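Prephenate dehydrogenase (Corynebacterium glutamicum ATCC 13032, PDB 3KTD) probably catalyses the NAD(P)+-dependent oxidative decarboxylation of prephenate, a step on the route to tyrosine. Local coordinates at residues 181-186 against 332-338; 292-296 against 310-314; 34-38 against 61-65. All coordinates share one frame; numbering follows the deposited sequence.

Interaction 1: 181-186 against 332-338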
loop_
_atom_site.group_PDB
_atom_site.type_symbol
_atom_site.label_atom_id
_atom_site.label_comp_id
_atom_site.label_asym_id
_atom_site.label_seq_id
_atom_site.Cartn_x
_atom_site.Cartn_y
_atom_site.Cartn_z
ATOM N N GLU A 181 -6.095 3.337 22.011
ATOM C CA GLU A 181 -6.855 2.145 22.302
ATOM C C GLU A 181 -5.826 1.142 22.803
ATOM O O GLU A 181 -4.962 0.710 22.042
ATOM C CB GLU A 181 -7.566 1.645 21.047
ATOM C CG GLU A 181 -8.526 2.675 20.424
ATOM C CD GLU A 181 -9.379 2.102 19.281
ATOM O OE1 GLU A 181 -9.122 0.960 18.824
ATOM O OE2 GLU A 181 -10.313 2.807 18.840
ATOM N N VAL A 182 -5.886 0.809 24.093
ATOM C CA VAL A 182 -4.888 -0.080 24.672
ATOM C C VAL A 182 -5.250 -1.526 24.409
ATOM O O VAL A 182 -6.287 -1.984 24.844
ATOM C CB VAL A 182 -4.734 0.110 26.183
ATOM C CG1 VAL A 182 -3.655 -0.833 26.710
ATOM C CG2 VAL A 182 -4.400 1.568 26.520
ATOM N N VAL A 183 -4.383 -2.230 23.692
ATOM C CA VAL A 183 -4.545 -3.653 23.423
ATOM C C VAL A 183 -3.473 -4.380 24.215
ATOM O O VAL A 183 -2.292 -4.116 24.032
ATOM C CB VAL A 183 -4.325 -3.979 21.940
ATOM C CG1 VAL A 183 -4.392 -5.473 21.707
ATOM C CG2 VAL A 183 -5.342 -3.276 21.106
ATOM N N PRO A 184 -3.868 -5.296 25.100
ATOM C CA PRO A 184 -2.856 -6.006 25.846
ATOM C C PRO A 184 -2.325 -7.191 25.049
ATOM O O PRO A 184 -3.088 -7.841 24.338
ATOM C CB PRO A 184 -3.621 -6.488 27.066
ATOM C CG PRO A 184 -4.980 -6.748 26.547
ATOM C CD PRO A 184 -5.219 -5.760 25.441
ATOM N N SER A 185 -1.025 -7.459 25.164
ATOM C CA SER A 185 -0.425 -8.618 24.504
ATOM C C SER A 185 0.864 -9.043 25.178
ATOM O O SER A 185 1.608 -8.216 25.661
ATOM C CB SER A 185 -0.141 -8.308 23.026
ATOM O OG SER A 185 0.559 -9.374 22.400
ATOM N N ARG A 186 1.133 -10.339 25.212
ATOM C CA ARG A 186 2.439 -10.809 25.663
ATOM C C ARG A 186 3.408 -10.611 24.504
ATOM O O ARG A 186 2.986 -10.294 23.374
ATOM C CB ARG A 186 2.383 -12.267 26.108
ATOM C CG ARG A 186 1.645 -12.440 27.418
ATOM C CD ARG A 186 1.231 -13.875 27.672
ATOM N NE ARG A 186 0.334 -14.386 26.635
ATOM C CZ ARG A 186 -0.279 -15.566 26.681
ATOM N NH1 ARG A 186 -0.121 -16.368 27.720
ATOM N NH2 ARG A 186 -1.066 -15.937 25.688
ATOM N N GLU A 332 -6.092 -10.487 24.393
ATOM C CA GLU A 332 -4.987 -10.772 23.481
ATOM C C GLU A 332 -5.455 -11.624 22.300
ATOM O O GLU A 332 -5.164 -11.309 21.147
ATOM C CB GLU A 332 -3.875 -11.504 24.234
ATOM C CG GLU A 332 -2.601 -11.782 23.437
ATOM C CD GLU A 332 -1.735 -12.855 24.093
ATOM O OE1 GLU A 332 -2.065 -14.052 23.961
ATOM O OE2 GLU A 332 -0.722 -12.511 24.736
ATOM N N THR A 333 -6.172 -12.704 22.602
ATOM C CA THR A 333 -6.675 -13.623 21.587
ATOM C C THR A 333 -7.627 -12.926 20.618
ATOM O O THR A 333 -7.645 -13.216 19.415
ATOM C CB THR A 333 -7.447 -14.784 22.241
ATOM O OG1 THR A 333 -6.683 -15.312 23.333
ATOM C CG2 THR A 333 -7.750 -15.886 21.211
ATOM N N LEU A 334 -8.418 -12.010 21.165
ATOM C CA LEU A 334 -9.433 -11.305 20.408
ATOM C C LEU A 334 -8.937 -9.991 19.804
ATOM O O LEU A 334 -9.615 -9.399 18.964
ATOM C CB LEU A 334 -10.642 -11.032 21.310
ATOM C CG LEU A 334 -11.459 -12.236 21.775
ATOM C CD1 LEU A 334 -12.533 -11.781 22.743
ATOM C CD2 LEU A 334 -12.078 -12.957 20.584
ATOM N N GLY A 335 -7.763 -9.530 20.214
ATOM C CA GLY A 335 -7.282 -8.221 19.770
ATOM C C GLY A 335 -8.169 -7.125 20.344
ATOM O O GLY A 335 -8.295 -6.039 19.776
ATOM N N ALA A 336 -8.792 -7.417 21.479
ATOM C CA ALA A 336 -9.690 -6.467 22.111
ATOM C C ALA A 336 -8.890 -5.331 22.724
ATOM O O ALA A 336 -7.797 -5.545 23.229
ATOM C CB ALA A 336 -10.508 -7.152 23.174
ATOM N N ARG A 337 -9.421 -4.119 22.626
ATOM C CA ARG A 337 -8.857 -2.985 23.336
ATOM C C ARG A 337 -9.463 -3.062 24.727
ATOM O O ARG A 337 -10.468 -3.740 24.913
ATOM C CB ARG A 337 -9.200 -1.658 22.652
ATOM C CG ARG A 337 -10.666 -1.245 22.735
ATOM C CD ARG A 337 -10.972 0.015 21.921
ATOM N NE ARG A 337 -12.332 0.469 22.206
ATOM C CZ ARG A 337 -12.692 1.201 23.263
ATOM N NH1 ARG A 337 -11.793 1.612 24.158
ATOM N NH2 ARG A 337 -13.968 1.535 23.430
ATOM N N ILE A 338 -8.863 -2.389 25.702
ATOM C CA ILE A 338 -9.366 -2.446 27.076
ATOM C C ILE A 338 -9.575 -1.080 27.716
ATOM O O ILE A 338 -8.952 -0.095 27.335
ATOM C CB ILE A 338 -8.432 -3.281 27.990
ATOM C CG1 ILE A 338 -7.115 -2.547 28.258
ATOM C CG2 ILE A 338 -8.158 -4.648 27.372
ATOM C CD1 ILE A 338 -6.179 -3.314 29.156
#
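Arg186 grips Glu332 side-on, NE and one terminal nitrogen each taking a different carboxylate oxygen. NE lies 2.9 Å from Glu332 OE2, and NH2 lies 2.7 Å from Glu332 OE1, both oxygens being met on the syn side. The guanidinium and carboxylate planes are 33° apart, so the salt bridge is bidentate but not flat. The anti lone pair of Glu332 OE2 is taken by the backbone N of Arg186 at 2.9 Å, the N-H pointing nearly straight at it (166°). Three donors of one residue thus fix the carboxylate. The bend at chi3 (-60°) turns the arginine chain back so that its guanidinium meets the same carboxylate as its own amide. Arg186 is also the N-cap residue of helix 187-214, while Glu332 sits in the last turn of helix 324-334, which closes in a Schellman motif with Gly335 at positive phi. The bridge therefore ties the start of one helix to the end of another. Beyond that turn the chain runs past strand 181-184, the edge strand of the Rossmann-type sheet within this chain. There Ile338 N donates to Val182 O, and Ile338 CG2 packs obliquely on Pro184 CD at 3.7 Å. At the far end Arg337 CD lies 3.7 Å from Glu181 CD, but no guanidinium N-H points at the carboxylate, whose OE1 has Arg312 as its partner.

Interaction 2: 292-296 against 310-314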
loop_
_atom_site.group_PDB
_atom_site.type_symbol
_atom_site.label_atom_id
_atom_site.label_comp_id
_atom_site.label_asym_id
_atom_site.label_seq_id
_atom_site.Cartn_x
_atom_site.Cartn_y
_atom_site.Cartn_z
ATOM N N GLU A 292 -10.640 -4.683 6.683
ATOM C CA GLU A 292 -11.447 -3.468 6.578
ATOM C C GLU A 292 -12.601 -3.482 7.561
ATOM O O GLU A 292 -12.860 -2.495 8.235
ATOM C CB GLU A 292 -12.005 -3.302 5.178
ATOM C CG GLU A 292 -10.990 -2.869 4.147
ATOM C CD GLU A 292 -11.546 -2.910 2.734
ATOM O OE1 GLU A 292 -12.729 -3.281 2.561
ATOM O OE2 GLU A 292 -10.802 -2.565 1.792
ATOM N N ALA A 293 -13.292 -4.614 7.621
ATOM C CA ALA A 293 -14.415 -4.813 8.528
ATOM C C ALA A 293 -14.100 -4.394 9.965
ATOM O O ALA A 293 -14.923 -3.763 10.612
ATOM C CB ALA A 293 -14.839 -6.250 8.498
ATOM N N ARG A 294 -12.917 -4.723 10.472
ATOM C CA ARG A 294 -12.565 -4.304 11.830
ATOM C C ARG A 294 -11.679 -3.044 11.886
ATOM O O ARG A 294 -10.799 -2.923 12.728
ATOM C CB ARG A 294 -11.978 -5.464 12.632
ATOM C CG ARG A 294 -10.657 -6.021 12.166
ATOM C CD ARG A 294 -10.306 -7.221 13.045
ATOM N NE ARG A 294 -10.194 -6.857 14.464
ATOM C CZ ARG A 294 -10.274 -7.711 15.488
ATOM N NH1 ARG A 294 -10.490 -9.011 15.290
ATOM N NH2 ARG A 294 -10.149 -7.258 16.732
ATOM N N SER A 295 -11.964 -2.106 10.980
ATOM C CA SER A 295 -11.334 -0.779 10.908
ATOM C C SER A 295 -12.355 0.147 10.180
ATOM O O SER A 295 -13.526 0.232 10.598
ATOM C CB SER A 295 -9.995 -0.840 10.158
ATOM O OG SER A 295 -9.114 -1.769 10.734
ATOM N N GLY A 296 -11.913 0.828 9.115
ATOM C CA GLY A 296 -12.780 1.627 8.242
ATOM C C GLY A 296 -12.595 1.204 6.786
ATOM O O GLY A 296 -11.590 0.572 6.442
ATOM N N SER A 310 -13.450 1.679 13.485
ATOM C CA SER A 310 -12.796 0.705 14.371
ATOM C C SER A 310 -13.801 -0.177 15.125
ATOM O O SER A 310 -14.377 0.245 16.138
ATOM C CB SER A 310 -11.875 1.411 15.381
ATOM O OG SER A 310 -11.537 0.546 16.465
ATOM N N SER A 311 -13.980 -1.408 14.641
ATOM C CA SER A 311 -14.876 -2.377 15.278
ATOM C C SER A 311 -14.125 -3.394 16.146
ATOM O O SER A 311 -14.521 -4.563 16.226
ATOM C CB SER A 311 -15.750 -3.084 14.229
ATOM O OG SER A 311 -16.800 -2.237 13.801
ATOM N N ARG A 312 -13.049 -2.953 16.803
ATOM C CA ARG A 312 -12.364 -3.816 17.771
ATOM C C ARG A 312 -13.272 -3.996 18.988
ATOM O O ARG A 312 -13.881 -3.027 19.449
ATOM C CB ARG A 312 -11.043 -3.217 18.245
ATOM C CG ARG A 312 -9.981 -3.081 17.190
ATOM C CD ARG A 312 -8.699 -2.503 17.785
ATOM N NE ARG A 312 -7.759 -2.161 16.725
ATOM C CZ ARG A 312 -7.730 -0.999 16.080
ATOM N NH1 ARG A 312 -8.571 -0.023 16.396
ATOM N NH2 ARG A 312 -6.841 -0.805 15.115
ATOM N N PRO A 313 -13.375 -5.236 19.506
ATOM C CA PRO A 313 -14.155 -5.446 20.720
ATOM C C PRO A 313 -13.501 -4.767 21.909
ATOM O O PRO A 313 -12.317 -4.459 21.861
ATOM C CB PRO A 313 -14.157 -6.967 20.887
ATOM C CG PRO A 313 -13.008 -7.449 20.102
ATOM C CD PRO A 313 -12.873 -6.509 18.956
ATOM N N VAL A 314 -14.272 -4.546 22.964
ATOM C CA VAL A 314 -13.785 -3.833 24.133
ATOM C C VAL A 314 -14.117 -4.578 25.428
ATOM O O VAL A 314 -15.281 -4.785 25.749
ATOM C CB VAL A 314 -14.348 -2.388 24.169
ATOM C CG1 VAL A 314 -15.835 -2.383 23.882
ATOM C CG2 VAL A 314 -14.046 -1.714 25.498
#
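Arg294 reaches over to Pro313 with the end of its guanidinium, NH2 approaching Pro313 CD obliquely at 3.6 Å. The same NH2 has Arg312 CG 4.2 Å away, near the guanidinium plane and at its edge. Chi1 of 65° sets CG between the backbone N and the carbonyl carbon, and a bend at chi3 (-60°) then directs the group along the 310-314 segment. What holds its polar end is Leu334 O, to which NH2 donates a hydrogen bond. Arg294 is the first residue to depart from helical geometry at the end of helix 278-293. Residues 310-313 form the loop leading into strand 314-317, so the contact joins a helix terminus to the approach of a small parallel sheet. The backbones meet beside it: Ser310 N donates to Ser295 O at 3.2 Å. Next along, Ser311 CB lies 3.8 Å from Ala293 O. The guanidinium of Arg312 is engaged elsewhere, held at Glu181 and by a hydrogen bond to the backbone O of Ser221 of the second subunit, while Arg294 packs on Ala217 of that subunit.

Interaction 3: 34-38 against 61-65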
loop_
_atom_site.group_PDB
_atom_site.type_symbol
_atom_site.label_atom_id
_atom_site.label_comp_id
_atom_site.label_asym_id
_atom_site.label_seq_id
_atom_site.Cartn_x
_atom_site.Cartn_y
_atom_site.Cartn_z
ATOM N N VAL A 34 4.230 16.123 33.521
ATOM C CA VAL A 34 5.186 15.476 32.624
ATOM C C VAL A 34 6.426 16.329 32.351
ATOM O O VAL A 34 6.365 17.565 32.325
ATOM C CB VAL A 34 4.519 15.130 31.270
ATOM C CG1 VAL A 34 4.082 16.398 30.542
ATOM C CG2 VAL A 34 5.457 14.313 30.395
ATOM N N PHE A 35 7.551 15.655 32.149
ATOM C CA PHE A 35 8.811 16.312 31.809
ATOM C C PHE A 35 9.688 15.323 31.036
ATOM O O PHE A 35 9.401 14.131 31.018
ATOM C CB PHE A 35 9.510 16.862 33.071
ATOM C CG PHE A 35 9.973 15.809 34.039
ATOM C CD1 PHE A 35 9.066 15.102 34.812
ATOM C CD2 PHE A 35 11.322 15.558 34.213
ATOM C CE1 PHE A 35 9.497 14.130 35.711
ATOM C CE2 PHE A 35 11.765 14.593 35.113
ATOM C CZ PHE A 35 10.851 13.877 35.859
ATOM N N GLY A 36 10.737 15.797 30.377
ATOM C CA GLY A 36 11.542 14.892 29.560
ATOM C C GLY A 36 12.938 15.345 29.200
ATOM O O GLY A 36 13.367 16.445 29.547
ATOM N N TYR A 37 13.641 14.468 28.490
ATOM C CA TYR A 37 15.025 14.684 28.112
ATOM C C TYR A 37 15.220 14.518 26.613
ATOM O O TYR A 37 14.725 13.561 26.014
ATOM C CB TYR A 37 15.921 13.714 28.896
ATOM C CG TYR A 37 17.245 13.377 28.246
ATOM C CD1 TYR A 37 18.295 14.290 28.231
ATOM C CD2 TYR A 37 17.456 12.136 27.666
ATOM C CE1 TYR A 37 19.515 13.982 27.639
ATOM C CE2 TYR A 37 18.665 11.819 27.073
ATOM C CZ TYR A 37 19.694 12.748 27.060
ATOM O OH TYR A 37 20.897 12.431 26.458
ATOM N N ASN A 38 15.925 15.482 26.025
ATOM C CA ASN A 38 16.368 15.438 24.637
ATOM C C ASN A 38 17.878 15.599 24.689
ATOM O O ASN A 38 18.373 16.482 25.388
ATOM C CB ASN A 38 15.744 16.584 23.837
ATOM C CG ASN A 38 15.988 16.467 22.328
ATOM O OD1 ASN A 38 16.829 15.688 21.878
ATOM N ND2 ASN A 38 15.241 17.241 21.544
ATOM N N THR A 61 17.902 14.534 34.940
ATOM C CA THR A 61 16.536 14.080 34.705
ATOM C C THR A 61 16.235 12.818 35.497
ATOM O O THR A 61 15.198 12.732 36.153
ATOM C CB THR A 61 16.266 13.813 33.214
ATOM O OG1 THR A 61 16.454 15.021 32.468
ATOM C CG2 THR A 61 14.842 13.315 33.003
ATOM N N LEU A 62 17.144 11.850 35.444
ATOM C CA LEU A 62 16.956 10.582 36.151
ATOM C C LEU A 62 16.985 10.753 37.670
ATOM O O LEU A 62 16.276 10.043 38.385
ATOM C CB LEU A 62 18.002 9.560 35.702
ATOM C CG LEU A 62 17.873 9.089 34.248
ATOM C CD1 LEU A 62 19.106 8.317 33.792
ATOM C CD2 LEU A 62 16.625 8.239 34.062
ATOM N N GLN A 63 17.798 11.691 38.160
ATOM C CA GLN A 63 17.861 11.993 39.596
ATOM C C GLN A 63 16.490 12.459 40.099
ATOM O O GLN A 63 16.008 12.009 41.140
ATOM C CB GLN A 63 18.918 13.063 39.873
ATOM C CG GLN A 63 19.090 13.377 41.368
ATOM C CD GLN A 63 20.155 14.437 41.644
ATOM O OE1 GLN A 63 20.237 15.459 40.952
ATOM N NE2 GLN A 63 20.967 14.202 42.674
ATOM N N ARG A 64 15.884 13.364 39.334
ATOM C CA ARG A 64 14.561 13.917 39.615
ATOM C C ARG A 64 13.494 12.857 39.419
ATOM O O ARG A 64 12.548 12.766 40.196
ATOM C CB ARG A 64 14.288 15.104 38.678
ATOM C CG ARG A 64 12.880 15.692 38.747
ATOM C CD ARG A 64 12.726 16.836 37.756
ATOM N NE ARG A 64 11.328 17.169 37.477
ATOM C CZ ARG A 64 10.930 18.065 36.571
ATOM N NH1 ARG A 64 11.814 18.734 35.833
ATOM N NH2 ARG A 64 9.635 18.293 36.393
ATOM N N ALA A 65 13.642 12.065 38.361
ATOM C CA ALA A 65 12.694 11.001 38.085
ATOM C C ALA A 65 12.655 10.071 39.282
ATOM O O ALA A 65 11.578 9.662 39.718
ATOM C CB ALA A 65 13.084 10.247 36.828
#
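Thr61 comes first along 61-65 and meets two residues of the strand with its two branches. Its methyl CG2 lies 3.9 Å from Phe35 CE2, approaching the ring obliquely, while OG1 stands 3.8 Å from Tyr37 CB. With chi1 at -61°, CG2 is anti to the backbone N and OG1 lies beside it; this hydroxyl is hydrogen-bonded to the backbone O of Asp57, just ahead of helix 58-67, and its contact with Tyr37 is purely van der Waals. The helix's far side, at Leu62, packs on helix 78-91. Arg64 carries the main interaction. Its chain runs extended from CG to NE and passes across one face of the Phe35 ring, so that CD is 3.6 Å from Phe35 CE2 and the guanidinium lies flat over the ring. The planes differ by only 2°, and Arg64 CZ is 3.6 Å from the ring centroid: a stacked cation-pi arrangement, with NH2 3.4 Å from Phe35 CG. The arginine thus enters over the CE2-CZ end of the ring and finishes above the end bonded to Phe35 CB. In the Rossmann-type nucleotide-binding domain, strand 34-37 is followed by helix 41-49, strand 54-55 and then helix 58-67. The axes of the short segments 34-37 and 61-65 are 9.6 Å apart and run at 150°, close to antiparallel, so the helix packs against the sheet with Phe35 between strand and helix. Arg64 NH2 also forms a salt bridge with Asp53, in the loop before strand 54-55, which would limit rotation of the guanidinium over the ring. Ala65 closes the segment at the rim of the same ring: its CA is 4.1 Å from Phe35 CZ, near the ring plane. Ala65 and Phe35 both also touch Cys12 of the neighbouring strand 11-14.

Overall arrangement
Along the chain interaction 3 closes first, then interaction 1 opens at 181-186, and interaction 2 falls within the span that interaction 1 brackets. Interactions 1 and 2 have centres 13 Å apart and touch directly: Glu181 OE1 is 2.7 Å from Arg312 NH1, and Arg337 N is 3.0 Å from Pro313 O. Both also contact the second subunit, so this cluster, which gathers 181-186 with the C-terminal residues, lies at the dimer interface. Interaction 3 is remote, its centre 30 Å from that of interaction 1 and 37 Å from that of interaction 2. It nevertheless shares the eight-stranded sheet with interaction 1, strand 34-37 lying next to one outermost strand and 181-184 forming the other.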